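Local coordinates for single-stranded DNA-binding protein 1 (Streptomyces coelicolor, PDB 4DAM) that probably binds single-stranded DNA through an OB-fold domain, the part of the protein present here, and assembles as a homotetramer, at residues 62-74 with 106-118. The protein carries 1 engineered substitution. Numbering follows the deposited sequence.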
ATOM      1  N   THR A  62     -17.103  -2.188   7.259  1.00 20.11           N
ATOM      2  CA  THR A  62     -16.221  -3.303   7.596  1.00 19.40           C
ATOM      3  C   THR A  62     -15.891  -4.141   6.349  1.00 18.51           C
ATOM      4  O   THR A  62     -16.790  -4.700   5.717  1.00 21.33           O
ATOM      5  CB  THR A  62     -16.818  -4.223   8.688  1.00 22.92           C
ATOM      6  OG1 THR A  62     -16.968  -3.465   9.900  1.00 27.68           O
ATOM      7  CG2 THR A  62     -15.901  -5.399   8.930  1.00 22.41           C
ATOM      8  N   ASN A  63     -14.597  -4.219   6.028  1.00 17.10           N
ATOM      9  CA  ASN A  63     -14.078  -5.135   5.028  1.00 16.68           C
ATOM     10  C   ASN A  63     -13.797  -6.482   5.697  1.00 15.97           C
ATOM     11  O   ASN A  63     -13.050  -6.550   6.691  1.00 18.20           O
ATOM     12  CB  ASN A  63     -12.750  -4.641   4.425  1.00 16.82           C
ATOM     13  CG  ASN A  63     -12.898  -3.528   3.377  1.00 17.28           C
ATOM     14  OD1 ASN A  63     -11.937  -2.773   3.090  1.00 20.68           O
ATOM     15  ND2 ASN A  63     -14.060  -3.423   2.796  1.00 14.54           N
ATOM     16  N   PHE A  64     -14.314  -7.558   5.119  1.00 15.94           N
ATOM     17  CA  PHE A  64     -13.935  -8.916   5.513  1.00 15.76           C
ATOM     18  C   PHE A  64     -13.016  -9.546   4.484  1.00 17.01           C
ATOM     19  O   PHE A  64     -13.261  -9.441   3.277  1.00 18.38           O
ATOM     20  CB  PHE A  64     -15.157  -9.806   5.696  1.00 17.36           C
ATOM     21  CG  PHE A  64     -16.001  -9.408   6.881  1.00 19.45           C
ATOM     22  CD1 PHE A  64     -17.071  -8.534   6.718  1.00 24.09           C
ATOM     23  CD2 PHE A  64     -15.685  -9.848   8.159  1.00 23.26           C
ATOM     24  CE1 PHE A  64     -17.855  -8.151   7.806  1.00 25.44           C
ATOM     25  CE2 PHE A  64     -16.478  -9.479   9.240  1.00 23.68           C
ATOM     26  CZ  PHE A  64     -17.545  -8.623   9.055  1.00 24.81           C
ATOM     27  N   PHE A  65     -11.969 -10.187   4.985  1.00 14.76           N
ATOM     28  CA  PHE A  65     -11.022 -10.935   4.177  1.00 14.48           C
ATOM     29  C   PHE A  65     -10.847 -12.330   4.728  1.00 16.18           C
ATOM     30  O   PHE A  65     -10.920 -12.552   5.937  1.00 17.78           O
ATOM     31  CB  PHE A  65      -9.646 -10.284   4.189  1.00 13.62           C
ATOM     32  CG  PHE A  65      -9.614  -8.866   3.722  1.00 13.73           C
ATOM     33  CD1 PHE A  65      -9.735  -7.816   4.617  1.00 16.28           C
ATOM     34  CD2 PHE A  65      -9.431  -8.582   2.378  1.00 13.17           C
ATOM     35  CE1 PHE A  65      -9.693  -6.511   4.191  1.00 17.16           C
ATOM     36  CE2 PHE A  65      -9.396  -7.279   1.945  1.00 15.63           C
ATOM     37  CZ  PHE A  65      -9.534  -6.233   2.851  1.00 16.89           C
ATOM     38  N   THR A  66     -10.609 -13.278   3.829  1.00 14.46           N
ATOM     39  CA  THR A  66     -10.106 -14.585   4.241  1.00 14.29           C
ATOM     40  C   THR A  66      -8.596 -14.548   4.114  1.00 15.32           C
ATOM     41  O   THR A  66      -8.058 -14.299   3.026  1.00 15.74           O
ATOM     42  CB  THR A  66     -10.657 -15.714   3.383  1.00 18.14           C
ATOM     43  OG1 THR A  66     -12.091 -15.698   3.475  1.00 21.70           O
ATOM     44  CG2 THR A  66     -10.140 -17.050   3.863  1.00 20.43           C
ATOM     45  N   VAL A  67      -7.922 -14.738   5.227  1.00 13.59           N
ATOM     46  CA  VAL A  67      -6.475 -14.712   5.279  1.00 13.08           C
ATOM     47  C   VAL A  67      -5.925 -16.128   5.269  1.00 15.11           C
ATOM     48  O   VAL A  67      -6.339 -16.988   6.052  1.00 14.90           O
ATOM     49  CB  VAL A  67      -5.943 -13.976   6.537  1.00 13.40           C
ATOM     50  CG1 VAL A  67      -4.421 -13.992   6.574  1.00 14.40           C
ATOM     51  CG2 VAL A  67      -6.495 -12.551   6.636  1.00 14.94           C
ATOM     52  N   TRP A  68      -4.966 -16.348   4.366  1.00 13.32           N
ATOM     53  CA  TRP A  68      -4.309 -17.629   4.193  1.00 14.59           C
ATOM     54  C   TRP A  68      -2.845 -17.502   4.520  1.00 14.60           C
ATOM     55  O   TRP A  68      -2.188 -16.569   4.091  1.00 17.73           O
ATOM     56  CB  TRP A  68      -4.423 -18.088   2.752  1.00 15.22           C
ATOM     57  CG  TRP A  68      -5.822 -18.302   2.279  1.00 17.62           C
ATOM     58  CD1 TRP A  68      -6.697 -17.374   1.725  1.00 20.63           C
ATOM     59  CD2 TRP A  68      -6.566 -19.553   2.325  1.00 18.03           C
ATOM     60  NE1 TRP A  68      -7.893 -17.959   1.412  1.00 21.47           N
ATOM     61  CE2 TRP A  68      -7.873 -19.277   1.759  1.00 21.77           C
ATOM     62  CE3 TRP A  68      -6.271 -20.838   2.751  1.00 22.87           C
ATOM     63  CZ2 TRP A  68      -8.834 -20.268   1.615  1.00 23.70           C
ATOM     64  CZ3 TRP A  68      -7.263 -21.829   2.616  1.00 25.70           C
ATOM     65  CH2 TRP A  68      -8.511 -21.535   2.080  1.00 26.52           C
ATOM     66  N   ALA A  69      -2.323 -18.459   5.266  1.00 14.03           N
ATOM     67  CA  ALA A  69      -0.912 -18.529   5.566  1.00 16.26           C
ATOM     68  C   ALA A  69      -0.390 -19.940   5.325  1.00 16.66           C
ATOM     69  O   ALA A  69      -1.135 -20.918   5.421  1.00 16.67           O
ATOM     70  CB  ALA A  69      -0.650 -18.083   7.012  1.00 19.72           C
ATOM     71  N   ASN A  70       0.897 -20.033   5.020  1.00 16.50           N
ATOM     72  CA  ASN A  70       1.548 -21.290   4.800  0.53 17.94           C
ATOM     73  C   ASN A  70       2.902 -21.399   5.507  1.00 17.84           C
ATOM     74  O   ASN A  70       3.390 -20.422   6.071  1.00 17.38           O
ATOM     75  CB  ASN A  70       1.739 -21.455   3.288  0.53 20.41           C
ATOM     76  CG  ASN A  70       0.488 -21.805   2.575  0.53 22.66           C
ATOM     77  OD1 ASN A  70       0.013 -22.891   2.698  0.53 31.99           O
ATOM     78  ND2 ASN A  70      -0.033 -20.884   1.804  0.53 25.37           N
ATOM     79  N   ARG A  71       3.500 -22.583   5.479  1.00 21.33           N
ATOM     80  CA  ARG A  71       4.840 -22.800   6.003  1.00 23.70           C
ATOM     81  C   ARG A  71       4.974 -22.331   7.460  1.00 21.41           C
ATOM     82  O   ARG A  71       4.050 -22.565   8.272  1.00 19.03           O
ATOM     83  CB  ARG A  71       5.868 -22.183   5.061  1.00 29.57           C
ATOM     84  CG  ARG A  71       5.785 -22.807   3.661  1.00 39.14           C
ATOM     85  CD  ARG A  71       7.166 -23.002   3.082  1.00 48.74           C
ATOM     86  NE  ARG A  71       7.154 -23.435   1.676  1.00 62.61           N
ATOM     87  CZ  ARG A  71       6.688 -24.616   1.245  1.00 61.96           C
ATOM     88  NH1 ARG A  71       6.152 -25.507   2.087  1.00 60.01           N
ATOM     89  NH2 ARG A  71       6.739 -24.903  -0.049  1.00 68.95           N
ATOM     90  N   GLN A  72       6.091 -21.700   7.822  1.00 22.93           N
ATOM     91  CA  GLN A  72       6.327 -21.371   9.229  1.00 23.31           C
ATOM     92  C   GLN A  72       5.302 -20.380   9.769  1.00 19.70           C
ATOM     93  O   GLN A  72       4.899 -20.467  10.931  1.00 19.81           O
ATOM     94  CB  GLN A  72       7.751 -20.859   9.474  1.00 26.56           C
ATOM     95  CG  GLN A  72       8.143 -20.866  10.941  1.00 33.07           C
ATOM     96  CD  GLN A  72       8.182 -22.269  11.535  1.00 37.91           C
ATOM     97  OE1 GLN A  72       8.744 -23.199  10.934  1.00 45.70           O
ATOM     98  NE2 GLN A  72       7.564 -22.439  12.709  1.00 37.42           N
ATOM     99  N   LEU A  73       4.844 -19.456   8.925  1.00 18.65           N
ATOM    100  CA  LEU A  73       3.808 -18.518   9.348  1.00 16.22           C
ATOM    101  C   LEU A  73       2.530 -19.259   9.758  1.00 16.59           C
ATOM    102  O   LEU A  73       1.892 -18.931  10.748  1.00 15.51           O
ATOM    103  CB  LEU A  73       3.483 -17.518   8.244  1.00 17.37           C
ATOM    104  CG  LEU A  73       2.428 -16.448   8.529  1.00 15.97           C
ATOM    105  CD1 LEU A  73       2.734 -15.685   9.804  1.00 17.94           C
ATOM    106  CD2 LEU A  73       2.340 -15.500   7.330  1.00 17.88           C
ATOM    107  N   ALA A  74       2.138 -20.265   8.984  1.00 16.24           N
ATOM    108  CA  ALA A  74       0.982 -21.080   9.371  1.00 15.55           C
ATOM    109  C   ALA A  74       1.190 -21.802  10.709  1.00 16.34           C
ATOM    110  O   ALA A  74       0.301 -21.812  11.550  1.00 16.86           O
ATOM    111  CB  ALA A  74       0.670 -22.084   8.284  1.00 15.37           C
ATOM    112  N   THR A 106     -18.704 -12.027  -4.991  1.00 24.65           N
ATOM    113  CA  THR A 106     -17.293 -11.628  -4.960  1.00 23.58           C
ATOM    114  C   THR A 106     -16.833 -11.519  -3.534  1.00 23.44           C
ATOM    115  O   THR A 106     -17.587 -11.057  -2.669  1.00 26.42           O
ATOM    116  CB  THR A 106     -17.140 -10.269  -5.661  1.00 26.45           C
ATOM    117  OG1 THR A 106     -17.604 -10.400  -7.019  1.00 28.48           O
ATOM    118  CG2 THR A 106     -15.657  -9.708  -5.621  1.00 29.96           C
ATOM    119  N   SER A 107     -15.587 -11.915  -3.305  1.00 21.76           N
ATOM    120  CA  SER A 107     -14.951 -11.969  -1.978  1.00 23.81           C
ATOM    121  C   SER A 107     -13.445 -11.676  -2.105  1.00 22.19           C
ATOM    122  O   SER A 107     -12.831 -11.789  -3.172  1.00 22.06           O
ATOM    123  CB  SER A 107     -15.144 -13.343  -1.297  1.00 26.88           C
ATOM    124  OG  SER A 107     -14.433 -14.381  -1.974  1.00 35.36           O
ATOM    125  N   ALA A 108     -12.823 -11.353  -0.980  1.00 19.23           N
ATOM    126  CA  ALA A 108     -11.417 -10.968  -0.963  1.00 17.18           C
ATOM    127  C   ALA A 108     -10.572 -11.876  -0.052  1.00 17.82           C
ATOM    128  O   ALA A 108     -10.884 -12.081   1.137  1.00 21.04           O
ATOM    129  CB  ALA A 108     -11.333  -9.521  -0.536  1.00 16.99           C
ATOM    130  N   ASP A 109      -9.500 -12.416  -0.613  1.00 17.92           N
ATOM    131  CA  ASP A 109      -8.510 -13.254   0.092  1.00 18.45           C
ATOM    132  C   ASP A 109      -7.222 -12.433   0.255  1.00 18.50           C
ATOM    133  O   ASP A 109      -6.884 -11.608  -0.607  1.00 18.82           O
ATOM    134  CB  ASP A 109      -8.120 -14.493  -0.699  1.00 20.94           C
ATOM    135  CG  ASP A 109      -9.170 -15.593  -0.721  1.00 27.76           C
ATOM    136  OD1 ASP A 109     -10.190 -15.533  -0.049  1.00 31.06           O
ATOM    137  OD2 ASP A 109      -8.961 -16.583  -1.439  1.00 38.71           O
ATOM    138  N   ILE A 110      -6.500 -12.674   1.340  1.00 14.84           N
ATOM    139  CA  ILE A 110      -5.142 -12.166   1.498  1.00 14.08           C
ATOM    140  C   ILE A 110      -4.221 -13.365   1.689  1.00 15.14           C
ATOM    141  O   ILE A 110      -4.402 -14.160   2.608  1.00 15.61           O
ATOM    142  CB  ILE A 110      -4.972 -11.205   2.701  1.00 12.81           C
ATOM    143  CG1 ILE A 110      -5.883 -10.004   2.574  1.00 16.19           C
ATOM    144  CG2 ILE A 110      -3.491 -10.771   2.832  1.00 14.79           C
ATOM    145  CD1 ILE A 110      -5.909  -9.084   3.781  1.00 18.19           C
ATOM    146  N   ASP A 111      -3.278 -13.530   0.783  1.00 15.34           N
ATOM    147  CA  ASP A 111      -2.233 -14.523   0.918  1.00 15.39           C
ATOM    148  C   ASP A 111      -1.113 -13.888   1.739  1.00 16.12           C
ATOM    149  O   ASP A 111      -0.335 -13.067   1.236  1.00 15.98           O
ATOM    150  CB  ASP A 111      -1.757 -14.992  -0.461  1.00 19.39           C
ATOM    151  CG  ASP A 111      -2.805 -15.844  -1.198  1.00 26.65           C
ATOM    152  OD1 ASP A 111      -3.791 -16.315  -0.582  1.00 32.13           O
ATOM    153  OD2 ASP A 111      -2.649 -16.056  -2.420  1.00 33.68           O
ATOM    154  N   ALA A 112      -1.078 -14.223   3.023  1.00 14.92           N
ATOM    155  CA  ALA A 112      -0.263 -13.476   3.986  1.00 13.55           C
ATOM    156  C   ALA A 112       1.201 -13.749   3.877  1.00 15.17           C
ATOM    157  O   ALA A 112       1.616 -14.902   3.716  1.00 17.80           O
ATOM    158  CB  ALA A 112      -0.700 -13.755   5.426  1.00 15.39           C
ATOM    159  N   VAL A 113       1.978 -12.673   3.970  1.00 14.79           N
ATOM    160  CA  VAL A 113       3.418 -12.723   4.064  1.00 16.90           C
ATOM    161  C   VAL A 113       3.900 -12.481   5.507  1.00 16.02           C
ATOM    162  O   VAL A 113       4.907 -13.042   5.944  1.00 19.32           O
ATOM    163  CB  VAL A 113       4.024 -11.650   3.111  1.00 19.46           C
ATOM    164  CG1 VAL A 113       5.511 -11.552   3.303  1.00 29.07           C
ATOM    165  CG2 VAL A 113       3.676 -11.993   1.665  1.00 23.79           C
ATOM    166  N   ALA A 114       3.167 -11.631   6.224  1.00 15.60           N
ATOM    167  CA  ALA A 114       3.502 -11.243   7.595  1.00 15.69           C
ATOM    168  C   ALA A 114       2.220 -11.071   8.361  1.00 15.11           C
ATOM    169  O   ALA A 114       1.229 -10.559   7.825  1.00 15.63           O
ATOM    170  CB  ALA A 114       4.307  -9.943   7.583  1.00 17.73           C
ATOM    171  N   ILE A 115       2.212 -11.544   9.604  1.00 15.62           N
ATOM    172  CA  ILE A 115       1.085 -11.341  10.502  1.00 14.10           C
ATOM    173  C   ILE A 115       1.677 -11.066  11.878  1.00 14.21           C
ATOM    174  O   ILE A 115       2.637 -11.727  12.289  1.00 15.11           O
ATOM    175  CB  ILE A 115       0.168 -12.586  10.650  1.00 16.17           C
ATOM    176  CG1 ILE A 115      -0.397 -13.043   9.292  1.00 15.24           C
ATOM    177  CG2 ILE A 115      -1.007 -12.280  11.579  1.00 17.20           C
ATOM    178  CD1 ILE A 115      -1.120 -14.384   9.320  1.00 19.36           C
ATOM    179  N   GLY A 116       1.111 -10.110  12.579  1.00 15.73           N
ATOM    180  CA  GLY A 116       1.537  -9.862  13.968  1.00 15.83           C
ATOM    181  C   GLY A 116       0.387  -9.408  14.819  1.00 15.78           C
ATOM    182  O   GLY A 116      -0.553  -8.793  14.327  1.00 14.53           O
ATOM    183  N   HIS A 117       0.439  -9.742  16.114  1.00 15.00           N
ATOM    184  CA  HIS A 117      -0.473  -9.146  17.065  1.00 16.08           C
ATOM    185  C   HIS A 117      -0.209  -7.660  17.121  1.00 15.76           C
ATOM    186  O   HIS A 117       0.943  -7.247  17.242  1.00 17.89           O
ATOM    187  CB  HIS A 117      -0.259  -9.756  18.450  1.00 15.73           C
ATOM    188  CG  HIS A 117      -0.738 -11.171  18.564  1.00 16.49           C
ATOM    189  ND1 HIS A 117      -2.041 -11.489  18.778  1.00 19.31           N
ATOM    190  CD2 HIS A 117      -0.062 -12.365  18.437  1.00 21.35           C
ATOM    191  CE1 HIS A 117      -2.154 -12.841  18.808  1.00 18.51           C
ATOM    192  NE2 HIS A 117      -0.964 -13.362  18.604  1.00 21.63           N
ATOM    193  N   ASP A 118      -1.255  -6.848  17.029  1.00 15.69           N
ATOM    194  CA  ASP A 118      -1.097  -5.391  16.949  1.00 15.80           C
ATOM    195  C   ASP A 118      -0.896  -4.796  18.333  1.00 18.80           C
ATOM    196  O   ASP A 118      -1.799  -4.816  19.176  1.00 21.22           O
ATOM    197  CB  ASP A 118      -2.310  -4.768  16.286  1.00 17.64           C
ATOM    198  CG  ASP A 118      -2.151  -3.251  16.014  1.00 20.18           C
ATOM    199  OD1 ASP A 118      -1.062  -2.669  16.272  1.00 20.03           O
ATOM    200  OD2 ASP A 118      -3.152  -2.666  15.514  1.00 22.59           O
TER
HETATM  201  O   HOH W   1     -14.364 -11.003   1.495  1.00 21.72           O
HETATM  202  O   HOH W   2     -13.185 -14.049   1.704  1.00 37.11           O
HETATM  203  O   HOH W   3       2.350 -17.610   4.389  1.00 22.57           O
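The parallel strand pairing that closes the OB-fold barrel joins 62-70 to 106-112, with Thr66, Val67 and Trp68 bridged to Asp109, Ile110 and Asp111. Four backbone hydrogen bonds of 2.8-3.0 Å carry it, Thr66 N to Ala108 O, Ile110 N to Thr66 O, Trp68 N to Ile110 O and Ala112 N to Trp68 O; the third is nearly straight, 172° at the hydrogen. Where the strands splay apart, water takes over, linking Phe64 O to Ala108 N at one end and Asn70 N to Ala112 O at the other. On the inner face, CD1 of Ile110 sits over one face of the Phe65 ring, 4.0 Å from its centroid in a CH-pi contact, while Ala108 CB approaches Phe65 CD2 to 3.6 Å. With CG anti to the carbonyl carbon (chi1 -57°) the Phe65 ring lies beside the second strand, and chi2 near 90° turns a face to Ile110 CD1. Replacing Phe65 by alanine would probably open a gap beside Ala108 and leave Ile110 CD1 without its aromatic cover. Val67 CG1, anti to its own backbone nitrogen, reaches Ala112 CB. Past the corner at Val113, Ile115 is crossed at about a right angle by Leu73, whose CD1 lies 4.1 Å from Ile115 CD1, which ties helix 71-80 to strand 114-117. Thr66, Trp68, Asp109 and Asp111 share the other face. There Asp109 lies alongside Thr66, its OD1 3.5 Å from Thr66 CB, and its OD2 forms a salt bridge with Arg96, which probably steadies this buried charge. Strand 36-51 flanks 62-70 on its other edge, Ile18 of strand 17-33 packs against both Phe65 and Ile110, and Leu93 of a neighbouring subunit also meets Phe65.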